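Local coordinates for kinesin-like protein KIF19 (Mus musculus, PDB 5GSZ) that walks toward microtubule plus ends as a kinesin-8 motor and depolymerizes microtubules at ciliary tips, thereby controlling the length of motile cilia, at residues A[223-228]-A[243-248]; A[247-252]-A[305-310]; A[145-150]-A[184-189]; A[113-118]-A[198-203]. One frame throughout, in Å; residues are numbered along the deposited sequence.

Contact 1 (A[223-228]-A[243-248]); sequences VLQVAV and QGRLFM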
loop_
_atom_site.group_PDB
_atom_site.type_symbol
_atom_site.label_atom_id
_atom_site.label_comp_id
_atom_site.label_asym_id
_atom_site.label_seq_id
_atom_site.Cartn_x
_atom_site.Cartn_y
_atom_site.Cartn_z
ATOM N N VAL A 223 8.525 0.374 -0.142
ATOM C CA VAL A 223 8.104 0.047 -1.493
ATOM C C VAL A 223 8.826 -1.213 -1.928
ATOM O O VAL A 223 10.064 -1.264 -1.938
ATOM C CB VAL A 223 8.352 1.187 -2.487
ATOM C CG1 VAL A 223 7.692 0.833 -3.800
ATOM C CG2 VAL A 223 7.804 2.529 -1.944
ATOM N N LEU A 224 8.050 -2.228 -2.266
ATOM C CA LEU A 224 8.545 -3.415 -2.940
ATOM C C LEU A 224 8.076 -3.347 -4.398
ATOM O O LEU A 224 6.866 -3.295 -4.673
ATOM C CB LEU A 224 8.045 -4.676 -2.232
ATOM C CG LEU A 224 8.540 -5.973 -2.860
ATOM C CD1 LEU A 224 10.006 -6.098 -2.596
ATOM C CD2 LEU A 224 7.795 -7.169 -2.312
ATOM N N GLN A 225 9.022 -3.287 -5.328
ATOM C CA GLN A 225 8.675 -3.291 -6.741
ATOM C C GLN A 225 9.239 -4.524 -7.421
ATOM O O GLN A 225 10.356 -4.949 -7.135
ATOM C CB GLN A 225 9.138 -2.032 -7.460
ATOM C CG GLN A 225 10.458 -1.473 -7.040
ATOM C CD GLN A 225 11.060 -0.625 -8.157
ATOM O OE1 GLN A 225 10.694 -0.779 -9.343
ATOM N NE2 GLN A 225 11.952 0.305 -7.787
ATOM N N VAL A 226 8.424 -5.107 -8.291
ATOM C CA VAL A 226 8.761 -6.299 -9.048
ATOM C C VAL A 226 8.582 -5.974 -10.520
ATOM O O VAL A 226 7.485 -5.594 -10.943
ATOM C CB VAL A 226 7.880 -7.497 -8.665
ATOM C CG1 VAL A 226 8.333 -8.746 -9.427
ATOM C CG2 VAL A 226 7.899 -7.709 -7.179
ATOM N N ALA A 227 9.651 -6.137 -11.294
ATOM C CA ALA A 227 9.638 -5.937 -12.738
ATOM C C ALA A 227 9.617 -7.291 -13.435
ATOM O O ALA A 227 10.230 -8.248 -12.953
ATOM C CB ALA A 227 10.860 -5.134 -13.166
ATOM N N VAL A 228 8.896 -7.382 -14.558
ATOM C CA VAL A 228 8.746 -8.642 -15.304
ATOM C C VAL A 228 8.815 -8.348 -16.801
ATOM O O VAL A 228 7.921 -7.692 -17.352
ATOM C CB VAL A 228 7.436 -9.380 -14.976
ATOM C CG1 VAL A 228 7.315 -10.619 -15.816
ATOM C CG2 VAL A 228 7.368 -9.752 -13.501
ATOM N N GLN A 243 6.914 -5.414 -20.602
ATOM C CA GLN A 243 7.573 -5.064 -19.336
ATOM C C GLN A 243 6.486 -4.607 -18.359
ATOM O O GLN A 243 6.061 -3.448 -18.375
ATOM C CB GLN A 243 8.637 -3.993 -19.544
ATOM C CG GLN A 243 9.396 -3.544 -18.276
ATOM C CD GLN A 243 10.503 -4.504 -17.867
ATOM O OE1 GLN A 243 11.364 -4.851 -18.682
ATOM N NE2 GLN A 243 10.502 -4.922 -16.596
ATOM N N GLY A 244 6.039 -5.527 -17.511
ATOM C CA GLY A 244 5.076 -5.202 -16.478
ATOM C C GLY A 244 5.771 -4.821 -15.185
ATOM O O GLY A 244 6.871 -5.267 -14.888
ATOM N N ARG A 245 5.121 -3.967 -14.413
ATOM C CA ARG A 245 5.744 -3.430 -13.217
ATOM C C ARG A 245 4.705 -3.433 -12.105
ATOM O O ARG A 245 3.688 -2.742 -12.205
ATOM C CB ARG A 245 6.296 -2.039 -13.486
ATOM C CG ARG A 245 7.510 -1.731 -12.664
ATOM C CD ARG A 245 8.098 -0.390 -13.029
ATOM N NE ARG A 245 9.209 -0.075 -12.138
ATOM C CZ ARG A 245 9.743 1.138 -12.022
ATOM N NH1 ARG A 245 9.251 2.140 -12.745
ATOM N NH2 ARG A 245 10.753 1.355 -11.172
ATOM N N LEU A 246 4.942 -4.243 -11.072
ATOM C CA LEU A 246 4.080 -4.305 -9.902
ATOM C C LEU A 246 4.737 -3.537 -8.761
ATOM O O LEU A 246 5.938 -3.675 -8.526
ATOM C CB LEU A 246 3.800 -5.757 -9.488
ATOM C CG LEU A 246 3.102 -5.905 -8.121
ATOM C CD1 LEU A 246 1.708 -5.261 -8.102
ATOM C CD2 LEU A 246 3.039 -7.340 -7.652
ATOM N N PHE A 247 3.951 -2.712 -8.076
ATOM C CA PHE A 247 4.402 -1.965 -6.910
ATOM C C PHE A 247 3.569 -2.364 -5.710
ATOM O O PHE A 247 2.336 -2.345 -5.781
ATOM C CB PHE A 247 4.272 -0.460 -7.111
ATOM C CG PHE A 247 5.373 0.141 -7.913
ATOM C CD1 PHE A 247 6.566 0.488 -7.316
ATOM C CD2 PHE A 247 5.211 0.386 -9.263
ATOM C CE1 PHE A 247 7.575 1.059 -8.061
ATOM C CE2 PHE A 247 6.220 0.958 -9.997
ATOM C CZ PHE A 247 7.395 1.291 -9.397
ATOM N N MET A 248 4.242 -2.705 -4.609
ATOM C CA MET A 248 3.567 -3.140 -3.387
ATOM C C MET A 248 4.056 -2.269 -2.238
ATOM O O MET A 248 5.227 -2.344 -1.844
ATOM C CB MET A 248 3.802 -4.627 -3.121
ATOM C CG MET A 248 3.028 -5.497 -4.097
ATOM S SD MET A 248 3.157 -7.287 -3.846
ATOM C CE MET A 248 4.859 -7.570 -4.314
#

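Contact 2 (A[247-252]-A[305-310]); sequences FMIDLA and RLLKDS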
loop_
_atom_site.group_PDB
_atom_site.type_symbol
_atom_site.label_atom_id
_atom_site.label_comp_id
_atom_site.label_asym_id
_atom_site.label_seq_id
_atom_site.Cartn_x
_atom_site.Cartn_y
_atom_site.Cartn_z
ATOM N N PHE A 247 3.951 -2.712 -8.076
ATOM C CA PHE A 247 4.402 -1.965 -6.910
ATOM C C PHE A 247 3.569 -2.364 -5.710
ATOM O O PHE A 247 2.336 -2.345 -5.781
ATOM C CB PHE A 247 4.272 -0.460 -7.111
ATOM C CG PHE A 247 5.373 0.141 -7.913
ATOM C CD1 PHE A 247 6.566 0.488 -7.316
ATOM C CD2 PHE A 247 5.211 0.386 -9.263
ATOM C CE1 PHE A 247 7.575 1.059 -8.061
ATOM C CE2 PHE A 247 6.220 0.958 -9.997
ATOM C CZ PHE A 247 7.395 1.291 -9.397
ATOM N N MET A 248 4.242 -2.705 -4.609
ATOM C CA MET A 248 3.567 -3.140 -3.387
ATOM C C MET A 248 4.056 -2.269 -2.238
ATOM O O MET A 248 5.227 -2.344 -1.844
ATOM C CB MET A 248 3.802 -4.627 -3.121
ATOM C CG MET A 248 3.028 -5.497 -4.097
ATOM S SD MET A 248 3.157 -7.287 -3.846
ATOM C CE MET A 248 4.859 -7.570 -4.314
ATOM N N ILE A 249 3.166 -1.437 -1.708
ATOM C CA ILE A 249 3.568 -0.321 -0.867
ATOM C C ILE A 249 2.950 -0.448 0.514
ATOM O O ILE A 249 1.735 -0.642 0.649
ATOM C CB ILE A 249 3.209 1.019 -1.518
ATOM C CG1 ILE A 249 3.940 1.117 -2.859
ATOM C CG2 ILE A 249 3.585 2.168 -0.576
ATOM C CD1 ILE A 249 3.354 2.134 -3.804
ATOM N N ASP A 250 3.812 -0.348 1.532
ATOM C CA ASP A 250 3.456 -0.189 2.935
ATOM C C ASP A 250 3.628 1.290 3.278
ATOM O O ASP A 250 4.742 1.745 3.535
ATOM C CB ASP A 250 4.350 -1.072 3.793
ATOM C CG ASP A 250 3.929 -1.094 5.262
ATOM O OD1 ASP A 250 2.782 -0.708 5.576
ATOM O OD2 ASP A 250 4.752 -1.504 6.107
ATOM N N LEU A 251 2.529 2.037 3.294
ATOM C CA LEU A 251 2.603 3.490 3.384
ATOM C C LEU A 251 3.026 3.954 4.776
ATOM O O LEU A 251 3.079 3.189 5.745
ATOM C CB LEU A 251 1.260 4.140 3.055
ATOM C CG LEU A 251 0.790 4.146 1.611
ATOM C CD1 LEU A 251 -0.582 4.761 1.485
ATOM C CD2 LEU A 251 1.780 4.910 0.791
ATOM N N ALA A 252 3.313 5.249 4.862
ATOM C CA ALA A 252 3.400 5.901 6.151
ATOM C C ALA A 252 2.017 5.932 6.801
ATOM O O ALA A 252 0.989 5.725 6.148
ATOM C CB ALA A 252 3.978 7.309 6.001
ATOM N N ARG A 305 6.898 10.569 -8.084
ATOM C CA ARG A 305 7.797 10.436 -9.227
ATOM C C ARG A 305 8.078 8.968 -9.534
ATOM O O ARG A 305 8.069 8.561 -10.699
ATOM C CB ARG A 305 9.100 11.211 -8.975
ATOM C CG ARG A 305 8.980 12.733 -9.216
ATOM C CD ARG A 305 9.888 13.579 -8.293
ATOM N NE ARG A 305 11.318 13.399 -8.540
ATOM C CZ ARG A 305 12.280 13.828 -7.723
ATOM N NH1 ARG A 305 11.969 14.461 -6.594
ATOM N NH2 ARG A 305 13.556 13.611 -8.026
ATOM N N LEU A 306 8.284 8.145 -8.499
ATOM C CA LEU A 306 8.537 6.725 -8.740
ATOM C C LEU A 306 7.342 6.040 -9.401
ATOM O O LEU A 306 7.522 5.152 -10.236
ATOM C CB LEU A 306 8.904 6.020 -7.432
ATOM C CG LEU A 306 8.917 4.494 -7.499
ATOM C CD1 LEU A 306 10.043 4.077 -8.419
ATOM C CD2 LEU A 306 9.099 3.825 -6.140
ATOM N N LEU A 307 6.127 6.445 -9.063
ATOM C CA LEU A 307 4.927 5.802 -9.568
ATOM C C LEU A 307 4.380 6.442 -10.842
ATOM O O LEU A 307 3.339 5.995 -11.329
ATOM C CB LEU A 307 3.845 5.797 -8.484
ATOM C CG LEU A 307 4.140 4.948 -7.242
ATOM C CD1 LEU A 307 2.936 4.872 -6.349
ATOM C CD2 LEU A 307 4.580 3.543 -7.618
ATOM N N LYS A 308 5.077 7.438 -11.406
ATOM C CA LYS A 308 4.539 8.233 -12.512
ATOM C C LYS A 308 4.221 7.376 -13.727
ATOM O O LYS A 308 3.079 7.347 -14.195
ATOM C CB LYS A 308 5.521 9.338 -12.900
ATOM N N ASP A 309 5.233 6.698 -14.280
ATOM C CA ASP A 309 5.009 5.923 -15.497
ATOM C C ASP A 309 3.977 4.823 -15.270
ATOM O O ASP A 309 3.256 4.444 -16.199
ATOM C CB ASP A 309 6.331 5.346 -16.006
ATOM N N SER A 310 3.877 4.320 -14.041
ATOM C CA SER A 310 2.817 3.400 -13.644
ATOM C C SER A 310 1.556 4.201 -13.358
ATOM O O SER A 310 1.450 5.349 -13.800
ATOM C CB SER A 310 3.242 2.593 -12.415
ATOM O OG SER A 310 4.488 1.948 -12.643
#

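Contact 3 (A[145-150]-A[184-189]); sequences EVSMSY and ITEVST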
loop_
_atom_site.group_PDB
_atom_site.type_symbol
_atom_site.label_atom_id
_atom_site.label_comp_id
_atom_site.label_asym_id
_atom_site.label_seq_id
_atom_site.Cartn_x
_atom_site.Cartn_y
_atom_site.Cartn_z
ATOM N N GLU A 145 12.109 -12.477 -17.399
ATOM C CA GLU A 145 13.097 -11.934 -16.479
ATOM C C GLU A 145 12.344 -11.277 -15.330
ATOM O O GLU A 145 11.385 -10.528 -15.556
ATOM C CB GLU A 145 14.027 -10.925 -17.171
ATOM C CG GLU A 145 15.325 -11.520 -17.700
ATOM C CD GLU A 145 16.157 -10.515 -18.494
ATOM O OE1 GLU A 145 15.576 -9.711 -19.261
ATOM O OE2 GLU A 145 17.399 -10.513 -18.327
ATOM N N VAL A 146 12.755 -11.575 -14.102
ATOM C CA VAL A 146 12.112 -11.033 -12.914
ATOM C C VAL A 146 13.178 -10.468 -11.998
ATOM O O VAL A 146 14.113 -11.184 -11.625
ATOM C CB VAL A 146 11.307 -12.100 -12.161
ATOM C CG1 VAL A 146 10.549 -11.451 -11.031
ATOM C CG2 VAL A 146 10.395 -12.824 -13.087
ATOM N N SER A 147 13.023 -9.202 -11.618
ATOM C CA SER A 147 13.805 -8.604 -10.546
ATOM C C SER A 147 12.876 -7.907 -9.559
ATOM O O SER A 147 11.793 -7.443 -9.930
ATOM C CB SER A 147 14.817 -7.610 -11.095
ATOM O OG SER A 147 14.137 -6.557 -11.752
ATOM N N MET A 148 13.302 -7.841 -8.293
ATOM C CA MET A 148 12.569 -7.088 -7.279
ATOM C C MET A 148 13.519 -6.240 -6.456
ATOM O O MET A 148 14.672 -6.609 -6.230
ATOM C CB MET A 148 11.782 -7.978 -6.322
ATOM C CG MET A 148 12.643 -8.935 -5.572
ATOM S SD MET A 148 11.721 -9.852 -4.338
ATOM C CE MET A 148 12.102 -8.941 -2.850
ATOM N N SER A 149 13.017 -5.102 -6.001
ATOM C CA SER A 149 13.758 -4.229 -5.111
ATOM C C SER A 149 12.875 -3.872 -3.936
ATOM O O SER A 149 11.653 -4.008 -3.995
ATOM C CB SER A 149 14.216 -2.963 -5.814
ATOM O OG SER A 149 15.099 -3.290 -6.852
ATOM N N TYR A 150 13.502 -3.381 -2.873
ATOM C CA TYR A 150 12.770 -3.059 -1.649
ATOM C C TYR A 150 13.433 -1.842 -1.019
ATOM O O TYR A 150 14.549 -1.942 -0.508
ATOM C CB TYR A 150 12.769 -4.256 -0.708
ATOM C CG TYR A 150 11.831 -4.168 0.453
ATOM C CD1 TYR A 150 10.532 -3.716 0.294
ATOM C CD2 TYR A 150 12.231 -4.599 1.721
ATOM C CE1 TYR A 150 9.647 -3.657 1.397
ATOM C CE2 TYR A 150 11.363 -4.563 2.810
ATOM C CZ TYR A 150 10.081 -4.094 2.644
ATOM O OH TYR A 150 9.246 -4.053 3.719
ATOM N N ILE A 184 20.048 0.510 -6.907
ATOM C CA ILE A 184 19.417 -0.330 -5.897
ATOM C C ILE A 184 19.619 -1.807 -6.229
ATOM O O ILE A 184 19.623 -2.224 -7.392
ATOM C CB ILE A 184 17.922 0.039 -5.758
ATOM C CG1 ILE A 184 17.268 -0.717 -4.602
ATOM C CG2 ILE A 184 17.169 -0.206 -7.066
ATOM C CD1 ILE A 184 15.895 -0.216 -4.273
ATOM N N THR A 185 19.788 -2.600 -5.177
ATOM C CA THR A 185 19.888 -4.048 -5.273
ATOM C C THR A 185 18.684 -4.671 -5.983
ATOM O O THR A 185 17.551 -4.197 -5.873
ATOM C CB THR A 185 20.011 -4.609 -3.865
ATOM O OG1 THR A 185 21.132 -3.989 -3.233
ATOM C CG2 THR A 185 20.180 -6.116 -3.870
ATOM N N GLU A 186 18.936 -5.769 -6.701
ATOM C CA GLU A 186 17.899 -6.476 -7.444
ATOM C C GLU A 186 18.038 -7.973 -7.235
ATOM O O GLU A 186 19.042 -8.560 -7.641
ATOM C CB GLU A 186 17.980 -6.141 -8.927
ATOM C CG GLU A 186 17.646 -4.704 -9.203
ATOM C CD GLU A 186 17.882 -4.351 -10.630
ATOM O OE1 GLU A 186 18.505 -5.167 -11.340
ATOM O OE2 GLU A 186 17.447 -3.260 -11.045
ATOM N N VAL A 187 17.013 -8.583 -6.635
ATOM C CA VAL A 187 16.952 -10.003 -6.304
ATOM C C VAL A 187 16.183 -10.750 -7.395
ATOM O O VAL A 187 15.354 -10.167 -8.105
ATOM C CB VAL A 187 16.288 -10.166 -4.917
ATOM C CG1 VAL A 187 16.078 -11.636 -4.545
ATOM C CG2 VAL A 187 17.122 -9.471 -3.866
ATOM N N SER A 188 16.475 -12.060 -7.547
ATOM C CA SER A 188 15.779 -12.906 -8.513
ATOM C C SER A 188 15.480 -14.313 -7.998
ATOM O O SER A 188 15.096 -15.176 -8.804
ATOM C CB SER A 188 16.587 -13.033 -9.808
ATOM O OG SER A 188 16.821 -11.773 -10.393
ATOM N N THR A 189 15.659 -14.586 -6.705
ATOM C CA THR A 189 15.415 -15.928 -6.190
ATOM C C THR A 189 13.921 -16.234 -6.172
ATOM O O THR A 189 13.077 -15.352 -5.972
ATOM C CB THR A 189 15.994 -16.094 -4.783
ATOM O OG1 THR A 189 15.286 -15.253 -3.862
ATOM C CG2 THR A 189 17.492 -15.752 -4.776
#

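Contact 4 (A[113-118]-A[198-203]); sequences TMLGTD and LLMKGN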
loop_
_atom_site.group_PDB
_atom_site.type_symbol
_atom_site.label_atom_id
_atom_site.label_comp_id
_atom_site.label_asym_id
_atom_site.label_seq_id
_atom_site.Cartn_x
_atom_site.Cartn_y
_atom_site.Cartn_z
ATOM N N THR A 113 -0.676 -6.754 6.822
ATOM C CA THR A 113 -1.279 -7.091 5.532
ATOM C C THR A 113 -0.224 -7.310 4.449
ATOM O O THR A 113 -0.341 -8.255 3.663
ATOM C CB THR A 113 -2.255 -5.999 5.087
ATOM O OG1 THR A 113 -3.486 -6.131 5.797
ATOM C CG2 THR A 113 -2.544 -6.092 3.571
ATOM N N MET A 114 0.815 -6.455 4.395
ATOM C CA MET A 114 1.787 -6.473 3.297
ATOM C C MET A 114 2.917 -7.479 3.503
ATOM O O MET A 114 3.183 -8.300 2.617
ATOM C CB MET A 114 2.385 -5.079 3.068
ATOM C CG MET A 114 1.346 -4.055 2.671
ATOM S SD MET A 114 0.223 -4.597 1.348
ATOM C CE MET A 114 1.227 -4.377 -0.129
ATOM N N LEU A 115 3.597 -7.420 4.655
ATOM C CA LEU A 115 4.667 -8.356 4.988
ATOM C C LEU A 115 4.166 -9.587 5.747
ATOM O O LEU A 115 4.592 -10.706 5.457
ATOM C CB LEU A 115 5.740 -7.645 5.807
ATOM C CG LEU A 115 6.797 -8.572 6.377
ATOM C CD1 LEU A 115 7.685 -8.993 5.239
ATOM C CD2 LEU A 115 7.633 -7.871 7.415
ATOM N N GLY A 116 3.261 -9.400 6.710
ATOM C CA GLY A 116 2.824 -10.489 7.566
ATOM C C GLY A 116 3.919 -10.921 8.520
ATOM O O GLY A 116 4.813 -10.154 8.883
ATOM N N THR A 117 3.854 -12.185 8.913
ATOM C CA THR A 117 4.828 -12.783 9.815
ATOM C C THR A 117 5.277 -14.122 9.254
ATOM O O THR A 117 4.677 -14.664 8.316
ATOM C CB THR A 117 4.258 -13.005 11.221
ATOM O OG1 THR A 117 3.178 -13.950 11.154
ATOM C CG2 THR A 117 3.759 -11.712 11.810
ATOM N N ASP A 118 6.336 -14.661 9.863
ATOM C CA ASP A 118 6.772 -16.016 9.541
ATOM C C ASP A 118 5.609 -16.995 9.592
ATOM O O ASP A 118 5.349 -17.715 8.626
ATOM C CB ASP A 118 7.875 -16.445 10.499
ATOM C CG ASP A 118 9.252 -16.209 9.931
ATOM O OD1 ASP A 118 9.416 -16.399 8.703
ATOM O OD2 ASP A 118 10.159 -15.815 10.702
ATOM N N LEU A 198 14.638 -12.207 3.353
ATOM C CA LEU A 198 15.108 -10.950 2.780
ATOM C C LEU A 198 14.252 -9.787 3.251
ATOM O O LEU A 198 14.762 -8.795 3.785
ATOM C CB LEU A 198 15.079 -11.016 1.256
ATOM C CG LEU A 198 16.270 -11.674 0.584
ATOM C CD1 LEU A 198 16.076 -11.755 -0.915
ATOM C CD2 LEU A 198 17.510 -10.901 0.909
ATOM N N LEU A 199 12.934 -9.909 3.056
ATOM C CA LEU A 199 12.006 -8.823 3.345
ATOM C C LEU A 199 11.864 -8.573 4.836
ATOM O O LEU A 199 11.637 -7.430 5.240
ATOM C CB LEU A 199 10.647 -9.127 2.727
ATOM C CG LEU A 199 10.710 -9.236 1.212
ATOM C CD1 LEU A 199 9.344 -9.509 0.609
ATOM C CD2 LEU A 199 11.344 -7.979 0.643
ATOM N N MET A 200 11.988 -9.618 5.665
ATOM C CA MET A 200 11.975 -9.415 7.110
ATOM C C MET A 200 13.179 -8.587 7.545
ATOM O O MET A 200 13.032 -7.560 8.210
ATOM C CB MET A 200 11.950 -10.755 7.842
ATOM C CG MET A 200 10.607 -11.501 7.885
ATOM S SD MET A 200 9.230 -10.713 8.748
ATOM C CE MET A 200 9.859 -10.505 10.417
ATOM N N LYS A 201 14.381 -9.005 7.153
ATOM C CA LYS A 201 15.590 -8.282 7.547
ATOM C C LYS A 201 15.623 -6.877 6.956
ATOM O O LYS A 201 16.032 -5.920 7.636
ATOM C CB LYS A 201 16.836 -9.065 7.120
ATOM N N GLY A 202 15.211 -6.738 5.684
ATOM C CA GLY A 202 15.171 -5.426 5.063
ATOM C C GLY A 202 14.190 -4.491 5.740
ATOM O O GLY A 202 14.382 -3.268 5.748
ATOM N N ASN A 203 13.128 -5.051 6.317
ATOM C CA ASN A 203 12.169 -4.256 7.059
ATOM C C ASN A 203 12.803 -3.613 8.292
ATOM O O ASN A 203 12.413 -2.513 8.699
ATOM C CB ASN A 203 10.998 -5.143 7.454
ATOM C CG ASN A 203 9.713 -4.387 7.535
ATOM O OD1 ASN A 203 9.448 -3.511 6.722
ATOM N ND2 ASN A 203 8.906 -4.703 8.534
#

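Contact 1 (A[223-228]-A[243-248])
Leu224, Val226 and Val228 pair with Met248, Leu246 and Gly244 as the hydrogen-bonded pairs of an antiparallel register, the two strands running 164° apart with their axes 4.7 Å from each other at closest approach. Each of these pairs is closed by two N-H...O=C bonds; Val226 N to Leu246 O, at 2.9 Å, is nearly straight. Between them, Gln225 faces Phe247 and Ala227 faces Arg245 as non-hydrogen-bonded pairs. On this second face the polar work falls to Gln225. Its chain runs extended beyond CG and delivers OE1 to the guanidinium of Arg245, 2.8 Å from NH2, with a weak bond from NE. The amide and guanidinium planes are turned 45° against each other, and the oxygen sits near the guanidinium edge, slightly out of its plane. Arg245 NH2 also bonds the carbonyl of Ile179, while Phe247 CZ covers one guanidinium face. Val223 CG1 meets the edge of the Phe247 ring, 3.7 Å from CD1, and Gln225 CB lies 3.5 Å from CE1. On the opposite face the chemistry is apolar: Met248, bent at its last torsion, brings CE to 3.6 Å from Leu224 CD2, with Val226 CG2 a little farther off, under helix 123-136. Strands 220-232 and 242-250 thus form a beta hairpin within the central mixed sheet of the kinesin motor domain.

Contact 2 (A[247-252]-A[305-310])
Leu307 lays its CD2 methyl squarely over one face of the Phe247 ring, 3.5 Å from the centroid and 12° off the normal, a CH-pi contact. The two side chains slide past each other in opposite directions, so the leucine branch covers the ring while its other methyl goes on to meet a neighbour. That neighbour is Ile249, whose CD1 comes tip to tip with Leu307 CD1 at 3.8 Å. Leu306 approaches the far end of the ring obliquely, its CD2 3.7 Å from Phe247 CE1. At the ring edge stands Ser310, with OG 3.3 Å from Phe247 CE2 and near the ring plane. With CG anti to the carbonyl carbon (chi1 -80°), Phe247 extends from the sheet into this group. The contact therefore packs the end of helix 302-307 and the turn after it against one face of the central sheet of the kinesin motor domain, a P-loop NTPase fold with helices on both sides. Without the ring, as with an alanine here, Leu307 CD2 and Leu306 would probably lose their shared aromatic partner and a gap would open between strand and helix. Farther out, Thr99 and Phe101 of strand 97-103 flank Phe247 and Ile249 respectively, and backbone bonds to Ala98, Val100 and Ala102 hold strand 242-250 alongside strand 97-103.

Contact 3 (A[145-150]-A[184-189])
Met148 and Val187 exchange two backbone bonds, forming a single antiparallel bridge between strand 142-154 and a loop that otherwise has no regular structure. Met148 N reaches Val187 O at 3.1 Å, and Val187 N returns to Met148 O with a straighter angle of 168°. Serine hydroxyls continue the pairing at both ends. Ser188 OG donates to Val146 O at 3.0 Å, in the plane of that carbonyl, while Ser149 OG donates to Thr185 O at 2.8 Å, somewhat tilted from the carbonyl plane. With OG anti to its own carbonyl carbon (chi1 -63°), Ser149 aims the hydroxyl across at the loop; its CB meets Ile184 CD1 at 3.6 Å. Replacing Ser149 by an alanine would probably leave the Thr185 carbonyl without this donor and let that part of the loop shift. Two acceptors also receive CA-H contacts: Ser147 CA lies 3.3 Å from Val187 O, and Glu186 CA approaches Met148 O. On the side facing helix 192-203, Met148 CG and Val187 CB lie side by side at 3.9 Å, the two side chains pointing the same way. Other polar groups are held from outside: Thr185 OG1 by Asp160, Tyr150 OH by Asn203, and the backbone of Ser147 and Ser149 by strand 220-232. The arrangement is a short antiparallel addition along a strand of the central motor-domain sheet, made by the connection leading into helix 192-203.

Contact 4 (A[113-118]-A[198-203])
Leu115 and Met200 bury the most surface here, their side chains crossing at about a right angle. The leucine CD2 methyl comes to 3.5 Å from Met200 SD, and CG lies a little farther from the same sulfur. The bend of Met200 at chi2 (-63°) brings the sulfur beside the leucine. The other branch of Leu115 serves a second partner: with CG anti to the backbone N (chi1 172°), CD1 reaches Leu199 CB at 3.9 Å, the two leucines sliding past one another in opposite directions. Leu115 and Asn203 approach from opposite directions, ND2 of Asn203 3.6 Å from Leu115 CD2, a van der Waals touch. The amide oxygen of Asn203 looks elsewhere, accepting from Tyr150 OH and from Arg206 NH1, and the Asn203 side chain lies about 6 Å from the bound magnesium ion. After Leu115 the chain turns at Gly116, which has positive phi. The contact thus joins the end of helix 110-114, whose first residues belong to the P-loop around ADP, to helix 192-203. Tyr124 of helix 123-136 touches both Leu115 and Leu199, and Leu199 rests in turn on Met148 and Tyr150 of strand 142-154, so the helices pack over one face of the central sheet.

Contacts 1, 2 and 4 are largely buried, whereas contact 3 is only partly so. Contacts 1 and 2 share Phe247 and strand 242-250: the first is a backbone-bonded strand pair, the second purely side-chain packing against helix 302-307. Contact 3 reaches the same sheet through strand 142-154, which pairs with strand 220-232; its single backbone bridge is extended by two serine hydroxyls, where contact 1 pairs its strands by backbone bonds throughout. Contact 4 lies on the other side of the sheet from 305-310, nearest the nucleotide, and is apolar at its heart. It meets contact 3 through Leu199 and the Tyr150–Asn203 pair, contacts 1 and 2 through Met114, and contact 1 also through Leu199 on Leu224.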